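Local atomic coordinates of Cwp19 (Clostridioides difficile, PDB entry 5OQ3), a protein that probably hydrolyses cell-wall peptidoglycan, as an amidase or glycoside hydrolase, this piece being its TIM-barrel glycoside hydrolase domain. Residues D319-Q329 with I356-I367; D103-H113 with V178-G186. All coordinates share one frame; numbering follows the deposited sequence.

Contact 1: residues D319-Q329 with I356-I367; sequences DLYIGQGIYKQ and IKGSMYFSAKDI
Phe362 meets Tyr327 immediately before a cis peptide bond, the one linking Phe362 to Ser363, just ahead of helix 364-369. The Phe362 ring points its edge at the Tyr327 face in an offset edge-to-face pair, planes at 88° and centroids 5.8 Å apart. The backbone O of Phe362 lies at the edge of the Tyr327 ring and accepts from Tyr327 N through a bent bond, 3.1 Å and 139°. Asp366 braces the same corner: its OD2 takes Ser363 N on the anti lone pair while sitting 3.4 Å from Tyr327 CB. Ile326, with CG1 held between its backbone N and carbonyl carbon (chi1 58°), sends CD1 to within 3.6 Å of Ile367 CG1.

Upstream, strands 319-324 and 356-361 run parallel, the seventh and eighth of the (beta/alpha)8 barrel, joined by a beta-alpha-beta crossover through helix 343-350. Straight amide bonds zip them together, such as Gln324 N to Met360 O at 2.8 Å. On the helix side, Gln324 lays CG over the Tyr361 face, and the bend at chi2 beyond it turns OE1 to Ser359 OG, 2.7 Å away in the carbonyl plane. Asn350 ND2 also donates to that OE1, and Tyr302 OH bonds to NE2. At the other end of the contact, Asp319 OD1 and Lys357 NZ form a long salt bridge of 3.6 Å, which a water also spans. The buried amide of Gln324 is thus gripped at both ends and its rotation fixed, whereas the charged pair is probably a looser, water-softened tie.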
# COMPACT_ATOMS: atom_id res chain seq x y z
N ASP A 319 15.21 -2.95 1.67
CA ASP A 319 15.28 -2.03 0.55
C ASP A 319 14.36 -0.84 0.75
O ASP A 319 13.17 -0.98 1.05
CB ASP A 319 14.95 -2.77 -0.76
CG ASP A 319 15.92 -3.85 -1.10
OD1 ASP A 319 17.13 -3.73 -0.85
OD2 ASP A 319 15.42 -4.86 -1.65
N LEU A 320 14.95 0.34 0.55
CA LEU A 320 14.23 1.59 0.67
C LEU A 320 13.87 2.16 -0.70
O LEU A 320 14.78 2.46 -1.52
CB LEU A 320 15.08 2.60 1.45
CG LEU A 320 14.56 4.04 1.53
CD1 LEU A 320 13.19 4.13 2.21
CD2 LEU A 320 15.59 4.88 2.28
N TYR A 321 12.57 2.38 -0.93
CA TYR A 321 12.10 3.08 -2.14
C TYR A 321 11.35 4.30 -1.65
O TYR A 321 10.67 4.21 -0.65
CB TYR A 321 11.19 2.17 -3.01
CG TYR A 321 11.70 0.78 -3.28
CD1 TYR A 321 12.99 0.56 -3.74
CD2 TYR A 321 10.91 -0.32 -3.07
CE1 TYR A 321 13.46 -0.71 -4.00
CE2 TYR A 321 11.37 -1.61 -3.35
CZ TYR A 321 12.63 -1.78 -3.79
OH TYR A 321 13.06 -3.05 -4.05
N ILE A 322 11.44 5.42 -2.36
CA ILE A 322 10.71 6.60 -1.98
C ILE A 322 9.38 6.68 -2.69
O ILE A 322 9.31 6.54 -3.92
CB ILE A 322 11.52 7.87 -2.26
CG1 ILE A 322 12.89 7.80 -1.60
CG2 ILE A 322 10.72 9.12 -1.91
CD1 ILE A 322 12.89 7.58 -0.10
N GLY A 323 8.30 6.86 -1.89
CA GLY A 323 7.01 7.13 -2.48
C GLY A 323 6.93 8.57 -2.94
O GLY A 323 7.04 9.50 -2.14
N GLN A 324 6.68 8.75 -4.24
CA GLN A 324 6.67 10.07 -4.88
C GLN A 324 5.26 10.53 -5.15
O GLN A 324 4.50 9.86 -5.86
CB GLN A 324 7.44 10.00 -6.23
CG GLN A 324 8.81 9.31 -6.24
CD GLN A 324 9.98 9.98 -5.50
OE1 GLN A 324 11.04 9.39 -5.43
NE2 GLN A 324 9.84 11.20 -5.03
N GLY A 325 4.94 11.73 -4.67
CA GLY A 325 3.59 12.27 -4.76
C GLY A 325 3.23 13.07 -5.98
O GLY A 325 2.80 14.24 -5.88
N ILE A 326 3.38 12.45 -7.14
CA ILE A 326 3.19 13.12 -8.41
C ILE A 326 1.74 13.56 -8.65
O ILE A 326 1.51 14.39 -9.52
CB ILE A 326 3.79 12.38 -9.61
CG1 ILE A 326 3.24 10.98 -9.78
CG2 ILE A 326 5.32 12.40 -9.54
CD1 ILE A 326 3.45 10.37 -11.14
N TYR A 327 0.79 13.02 -7.88
CA TYR A 327 -0.58 13.52 -7.92
C TYR A 327 -0.69 14.99 -7.51
O TYR A 327 -1.66 15.67 -7.87
CB TYR A 327 -1.50 12.62 -7.06
CG TYR A 327 -1.27 12.75 -5.57
CD1 TYR A 327 -0.29 12.01 -4.92
CD2 TYR A 327 -2.08 13.57 -4.80
CE1 TYR A 327 -0.11 12.12 -3.54
CE2 TYR A 327 -1.91 13.69 -3.43
CZ TYR A 327 -0.93 12.94 -2.79
OH TYR A 327 -0.75 13.01 -1.42
N LYS A 328 0.26 15.49 -6.72
CA LYS A 328 0.26 16.91 -6.33
C LYS A 328 0.88 17.73 -7.43
O LYS A 328 2.09 17.67 -7.67
CB LYS A 328 0.98 17.11 -5.01
CG LYS A 328 0.35 16.43 -3.81
CD LYS A 328 0.93 16.96 -2.50
CE LYS A 328 0.28 16.31 -1.30
NZ LYS A 328 0.87 16.78 -0.04
N GLN A 329 0.03 18.54 -8.08
CA GLN A 329 0.40 19.33 -9.25
C GLN A 329 -0.01 20.78 -9.14
O GLN A 329 -0.42 21.39 -10.12
CB GLN A 329 -0.23 18.71 -10.51
CG GLN A 329 0.30 17.30 -10.76
CD GLN A 329 -0.54 16.53 -11.73
OE1 GLN A 329 -1.28 17.11 -12.52
NE2 GLN A 329 -0.48 15.20 -11.64
N ILE A 356 19.00 4.48 -0.89
CA ILE A 356 17.77 4.55 -1.65
C ILE A 356 17.91 3.73 -2.94
O ILE A 356 18.88 3.91 -3.68
CB ILE A 356 17.33 5.98 -1.91
CG1 ILE A 356 17.00 6.65 -0.58
CG2 ILE A 356 16.14 6.00 -2.86
CD1 ILE A 356 16.75 8.13 -0.65
N LYS A 357 16.98 2.79 -3.14
CA LYS A 357 17.05 1.81 -4.22
C LYS A 357 16.04 2.01 -5.33
O LYS A 357 15.93 1.22 -6.23
CB LYS A 357 16.94 0.40 -3.64
CG LYS A 357 17.91 0.04 -2.54
CD LYS A 357 19.31 0.03 -3.03
CE LYS A 357 20.32 -0.30 -1.91
NZ LYS A 357 19.98 -1.48 -1.08
N GLY A 358 15.33 3.14 -5.26
CA GLY A 358 14.41 3.56 -6.29
C GLY A 358 13.18 4.25 -5.77
O GLY A 358 13.26 4.82 -4.67
N SER A 359 12.10 4.24 -6.54
CA SER A 359 10.92 5.06 -6.32
C SER A 359 9.66 4.27 -6.69
O SER A 359 9.70 3.39 -7.57
CB SER A 359 10.93 6.31 -7.19
OG SER A 359 11.95 7.23 -6.83
N MET A 360 8.55 4.68 -6.06
CA MET A 360 7.21 4.30 -6.44
C MET A 360 6.39 5.54 -6.60
O MET A 360 6.45 6.40 -5.77
CB MET A 360 6.57 3.34 -5.42
CG MET A 360 7.36 2.09 -5.09
SD MET A 360 6.26 0.74 -4.61
CE MET A 360 7.36 -0.62 -4.81
N TYR A 361 5.66 5.65 -7.71
CA TYR A 361 4.93 6.86 -8.09
C TYR A 361 3.43 6.69 -7.79
O TYR A 361 2.80 5.77 -8.32
CB TYR A 361 5.10 7.16 -9.59
CG TYR A 361 6.53 7.58 -9.87
CD1 TYR A 361 6.90 8.91 -9.78
CD2 TYR A 361 7.51 6.67 -10.21
CE1 TYR A 361 8.19 9.31 -10.02
CE2 TYR A 361 8.83 7.07 -10.44
CZ TYR A 361 9.15 8.40 -10.33
OH TYR A 361 10.44 8.84 -10.54
N PHE A 362 2.89 7.63 -7.03
CA PHE A 362 1.46 7.72 -6.79
C PHE A 362 0.88 8.81 -7.66
O PHE A 362 1.08 9.97 -7.33
CB PHE A 362 1.10 7.94 -5.32
CG PHE A 362 -0.33 7.53 -5.06
CD1 PHE A 362 -1.39 8.44 -5.22
CD2 PHE A 362 -0.63 6.20 -4.84
CE1 PHE A 362 -2.69 8.04 -5.06
CE2 PHE A 362 -1.95 5.79 -4.69
CZ PHE A 362 -2.97 6.72 -4.80
N SER A 363 0.16 8.47 -8.74
CA SER A 363 -0.22 7.13 -9.17
C SER A 363 -0.08 7.03 -10.68
O SER A 363 0.22 8.02 -11.36
CB SER A 363 -1.63 6.74 -8.68
OG SER A 363 -2.62 7.50 -9.36
N ALA A 364 -0.35 5.85 -11.21
CA ALA A 364 -0.21 5.57 -12.64
C ALA A 364 -0.94 6.54 -13.54
O ALA A 364 -0.39 6.93 -14.59
CB ALA A 364 -0.65 4.15 -12.92
N LYS A 365 -2.17 6.93 -13.18
CA LYS A 365 -2.93 7.84 -14.02
C LYS A 365 -2.20 9.17 -14.24
O LYS A 365 -2.40 9.84 -15.27
CB LYS A 365 -4.32 8.09 -13.44
CG LYS A 365 -4.40 8.91 -12.15
CD LYS A 365 -5.88 9.10 -11.79
CE LYS A 365 -6.08 9.69 -10.41
NZ LYS A 365 -5.56 11.08 -10.32
N ASP A 366 -1.44 9.59 -13.23
CA ASP A 366 -0.78 10.89 -13.35
C ASP A 366 0.30 10.87 -14.41
O ASP A 366 0.49 11.83 -15.12
CB ASP A 366 -0.22 11.32 -12.00
CG ASP A 366 -1.30 11.54 -10.98
OD1 ASP A 366 -2.19 12.39 -11.19
OD2 ASP A 366 -1.26 10.87 -9.94
N ILE A 367 0.99 9.74 -14.52
CA ILE A 367 1.93 9.54 -15.61
C ILE A 367 1.19 9.48 -16.95
O ILE A 367 1.58 10.17 -17.91
CB ILE A 367 2.74 8.25 -15.39
CG1 ILE A 367 3.61 8.36 -14.13
CG2 ILE A 367 3.65 7.98 -16.59
CD1 ILE A 367 4.25 7.07 -13.66
O HOH W 1 19.83 -3.66 -2.63
O HOH W 2 18.00 0.03 0.82
O HOH W 3 -1.20 14.00 -14.49

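Contact 2: residues D103-H113 with V178-G186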
# COMPACT_ATOMS: atom_id res chain seq x y z
N ASP A 103 -11.54 -13.84 -14.68
CA ASP A 103 -10.64 -13.54 -13.57
C ASP A 103 -9.62 -12.54 -14.10
O ASP A 103 -8.81 -12.90 -14.94
CB ASP A 103 -9.97 -14.83 -13.12
CG ASP A 103 -8.98 -14.61 -11.95
OD1 ASP A 103 -8.79 -13.47 -11.51
OD2 ASP A 103 -8.43 -15.60 -11.45
N PRO A 104 -9.64 -11.29 -13.63
CA PRO A 104 -8.68 -10.32 -14.18
C PRO A 104 -7.23 -10.60 -13.84
O PRO A 104 -6.34 -10.24 -14.62
CB PRO A 104 -9.08 -8.98 -13.57
CG PRO A 104 -10.38 -9.22 -12.90
CD PRO A 104 -10.54 -10.68 -12.66
N LEU A 105 -6.96 -11.23 -12.70
CA LEU A 105 -5.58 -11.26 -12.22
C LEU A 105 -4.55 -11.95 -13.13
O LEU A 105 -3.46 -11.40 -13.33
CB LEU A 105 -5.50 -11.75 -10.76
CG LEU A 105 -4.15 -11.69 -10.09
CD1 LEU A 105 -3.58 -10.27 -10.14
CD2 LEU A 105 -4.20 -12.17 -8.64
N PRO A 106 -4.89 -13.13 -13.72
CA PRO A 106 -3.94 -13.75 -14.66
C PRO A 106 -3.56 -12.80 -15.79
O PRO A 106 -2.39 -12.78 -16.22
CB PRO A 106 -4.70 -14.98 -15.17
CG PRO A 106 -5.58 -15.33 -14.04
CD PRO A 106 -6.03 -14.04 -13.45
N PHE A 107 -4.54 -12.07 -16.32
CA PHE A 107 -4.29 -11.10 -17.37
C PHE A 107 -3.40 -9.95 -16.91
O PHE A 107 -2.40 -9.59 -17.57
CB PHE A 107 -5.60 -10.55 -17.89
CG PHE A 107 -5.46 -9.66 -19.08
CD1 PHE A 107 -5.44 -10.22 -20.38
CD2 PHE A 107 -5.40 -8.29 -18.95
CE1 PHE A 107 -5.34 -9.40 -21.50
CE2 PHE A 107 -5.31 -7.46 -20.08
CZ PHE A 107 -5.26 -8.02 -21.35
N LEU A 108 -3.69 -9.48 -15.71
CA LEU A 108 -2.90 -8.35 -15.16
C LEU A 108 -1.42 -8.74 -14.99
O LEU A 108 -0.54 -7.98 -15.31
CB LEU A 108 -3.46 -7.84 -13.87
CG LEU A 108 -4.93 -7.42 -13.84
CD1 LEU A 108 -5.38 -6.98 -12.44
CD2 LEU A 108 -5.19 -6.31 -14.83
N ILE A 109 -1.19 -9.98 -14.55
CA ILE A 109 0.14 -10.49 -14.33
C ILE A 109 0.86 -10.85 -15.65
O ILE A 109 2.00 -10.41 -15.91
CB ILE A 109 0.09 -11.71 -13.41
CG1 ILE A 109 -0.36 -11.28 -12.01
CG2 ILE A 109 1.47 -12.35 -13.32
CD1 ILE A 109 -0.68 -12.47 -11.15
N GLU A 110 0.16 -11.61 -16.50
CA GLU A 110 0.80 -12.11 -17.71
C GLU A 110 1.13 -10.94 -18.65
O GLU A 110 2.18 -10.97 -19.31
CB GLU A 110 -0.04 -13.17 -18.40
CG GLU A 110 -0.08 -14.48 -17.61
CD GLU A 110 -0.97 -15.57 -18.14
OE1 GLU A 110 -1.80 -15.34 -19.01
OE2 GLU A 110 -0.81 -16.74 -17.64
N GLU A 111 0.28 -9.91 -18.69
CA GLU A 111 0.57 -8.80 -19.54
C GLU A 111 1.70 -7.91 -19.01
O GLU A 111 2.46 -7.34 -19.80
CB GLU A 111 -0.72 -7.97 -19.75
CG GLU A 111 -1.77 -8.74 -20.56
CD GLU A 111 -1.41 -9.03 -22.02
OE1 GLU A 111 -0.66 -8.24 -22.59
OE2 GLU A 111 -1.88 -10.08 -22.55
N ALA A 112 1.83 -7.79 -17.68
CA ALA A 112 3.01 -7.16 -17.12
C ALA A 112 4.27 -7.93 -17.48
O ALA A 112 5.25 -7.36 -17.95
CB ALA A 112 2.87 -6.99 -15.58
N HIS A 113 4.23 -9.25 -17.29
CA HIS A 113 5.42 -10.01 -17.54
C HIS A 113 5.87 -10.03 -19.01
O HIS A 113 7.07 -10.01 -19.30
CB HIS A 113 5.22 -11.41 -17.04
CG HIS A 113 5.23 -11.51 -15.54
ND1 HIS A 113 4.85 -12.65 -14.86
CD2 HIS A 113 5.60 -10.61 -14.59
CE1 HIS A 113 5.04 -12.46 -13.56
NE2 HIS A 113 5.49 -11.23 -13.37
N VAL A 178 -3.29 -16.06 -2.88
CA VAL A 178 -2.80 -15.35 -4.06
C VAL A 178 -1.35 -15.78 -4.39
O VAL A 178 -1.02 -16.04 -5.55
CB VAL A 178 -2.88 -13.85 -3.87
CG1 VAL A 178 -2.25 -13.10 -5.03
CG2 VAL A 178 -4.32 -13.42 -3.70
N VAL A 179 -0.51 -15.92 -3.36
CA VAL A 179 0.87 -16.39 -3.57
C VAL A 179 0.89 -17.78 -4.19
O VAL A 179 1.70 -18.06 -5.09
CB VAL A 179 1.65 -16.38 -2.23
CG1 VAL A 179 3.04 -16.92 -2.40
CG2 VAL A 179 1.68 -14.99 -1.63
N GLN A 180 0.02 -18.67 -3.71
CA GLN A 180 -0.02 -20.04 -4.21
C GLN A 180 -0.47 -20.08 -5.67
O GLN A 180 0.05 -20.85 -6.49
CB GLN A 180 -1.00 -20.87 -3.38
CG GLN A 180 -1.17 -22.33 -3.79
CD GLN A 180 -2.23 -23.04 -2.96
OE1 GLN A 180 -1.90 -23.59 -1.89
NE2 GLN A 180 -3.50 -23.08 -3.47
N ASN A 181 -1.50 -19.28 -6.00
CA ASN A 181 -2.26 -19.49 -7.22
C ASN A 181 -1.89 -18.57 -8.38
O ASN A 181 -2.36 -18.80 -9.49
CB ASN A 181 -3.77 -19.38 -6.94
CG ASN A 181 -4.31 -20.50 -6.09
OD1 ASN A 181 -3.61 -21.46 -5.80
ND2 ASN A 181 -5.56 -20.35 -5.65
N TYR A 182 -1.04 -17.57 -8.16
CA TYR A 182 -0.74 -16.57 -9.17
C TYR A 182 0.75 -16.27 -9.20
O TYR A 182 1.39 -16.24 -8.14
CB TYR A 182 -1.53 -15.28 -8.93
CG TYR A 182 -3.05 -15.49 -9.01
CD1 TYR A 182 -3.70 -15.49 -10.23
CD2 TYR A 182 -3.78 -15.73 -7.87
CE1 TYR A 182 -5.07 -15.71 -10.29
CE2 TYR A 182 -5.15 -15.93 -7.90
CZ TYR A 182 -5.80 -15.95 -9.14
OH TYR A 182 -7.17 -16.15 -9.16
N ASP A 183 1.25 -15.90 -10.36
CA ASP A 183 2.70 -15.70 -10.56
C ASP A 183 3.12 -14.27 -10.21
O ASP A 183 3.75 -13.56 -11.02
CB ASP A 183 3.04 -16.03 -12.03
CG ASP A 183 4.50 -15.95 -12.33
OD1 ASP A 183 5.29 -16.24 -11.41
OD2 ASP A 183 4.84 -15.57 -13.48
N ILE A 184 2.79 -13.86 -9.00
CA ILE A 184 3.21 -12.58 -8.54
C ILE A 184 4.68 -12.50 -8.23
O ILE A 184 5.30 -13.48 -7.84
CB ILE A 184 2.38 -12.11 -7.32
CG1 ILE A 184 2.55 -13.05 -6.11
CG2 ILE A 184 0.87 -12.00 -7.68
CD1 ILE A 184 1.93 -12.49 -4.84
N ASP A 185 5.25 -11.30 -8.28
CA ASP A 185 6.66 -11.07 -7.90
C ASP A 185 6.82 -10.48 -6.50
O ASP A 185 7.87 -10.62 -5.87
CB ASP A 185 7.32 -10.13 -8.91
CG ASP A 185 7.18 -10.64 -10.30
OD1 ASP A 185 7.76 -11.71 -10.58
OD2 ASP A 185 6.47 -10.06 -11.14
N GLY A 186 5.74 -9.88 -5.99
CA GLY A 186 5.75 -9.22 -4.67
C GLY A 186 4.36 -9.13 -4.08
O GLY A 186 3.36 -9.20 -4.82
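Asp103 reaches Tyr182 with one carboxylate oxygen and caps its own helix with the other. Swung away from the backbone N (chi1 179°), the carboxylate reaches across, and its OD2 accepts from Tyr182 OH at 2.7 Å on its syn lone pair, while OD1 takes Leu105 N from above the carboxylate plane. Carboxylate and phenol planes stand 86° apart, and Lys82 N adds weak bonds to both OD2 and the hydroxyl.

Leu105 follows, dropping CD2 almost onto the middle of one Tyr182 face, 3.6 Å from the ring centroid: a CH-pi contact. The ring of Pro106 borders Tyr182 as well, its CD 3.7 Å from CE1. Tyr182 is the first residue to leave helical geometry after helix 165-181, and its phenol lies between that helix end and helix 104-114, two outer helices of the (beta/alpha)8 barrel, just ahead of the turn into strand 186-189.

One helical turn further on, Ile109 CD1 packs against both Tyr182 CB and Ile184 CG2, and its CG2 touches Asp183 O. That carbonyl is buried without a hydrogen-bonding partner; it lies at the His113 ring edge, 3.1 Å from CE1. The His113 ring edge also faces Asp185, and NE2 donates to OD2 at 2.7 Å and 166°, nearly in the ring plane and on the syn lone pair. Phe119 N, from strand 118-123, donates to the same Asp185 oxygen.

In the fold
Contact 2 closes before contact 1 opens along the chain, and both belong to one eight-stranded parallel barrel. Contact 1 pairs its seventh and eighth strands; contact 2 joins helix 104-114 to the end of helix 165-181 and the loop after it, which lead into the third and fourth strands, 118-123 and 186-189. Their centres lie about 22 Å apart and their nearest atoms about 9 Å, with no touch. Strand 356-361 also borders strand 27-32, so contact 1 sits beside the seam where the barrel closes, while contact 2 belongs to the outer helical layer. Together they tie neighbouring beta-alpha units at two separate places on the same glycoside hydrolase domain.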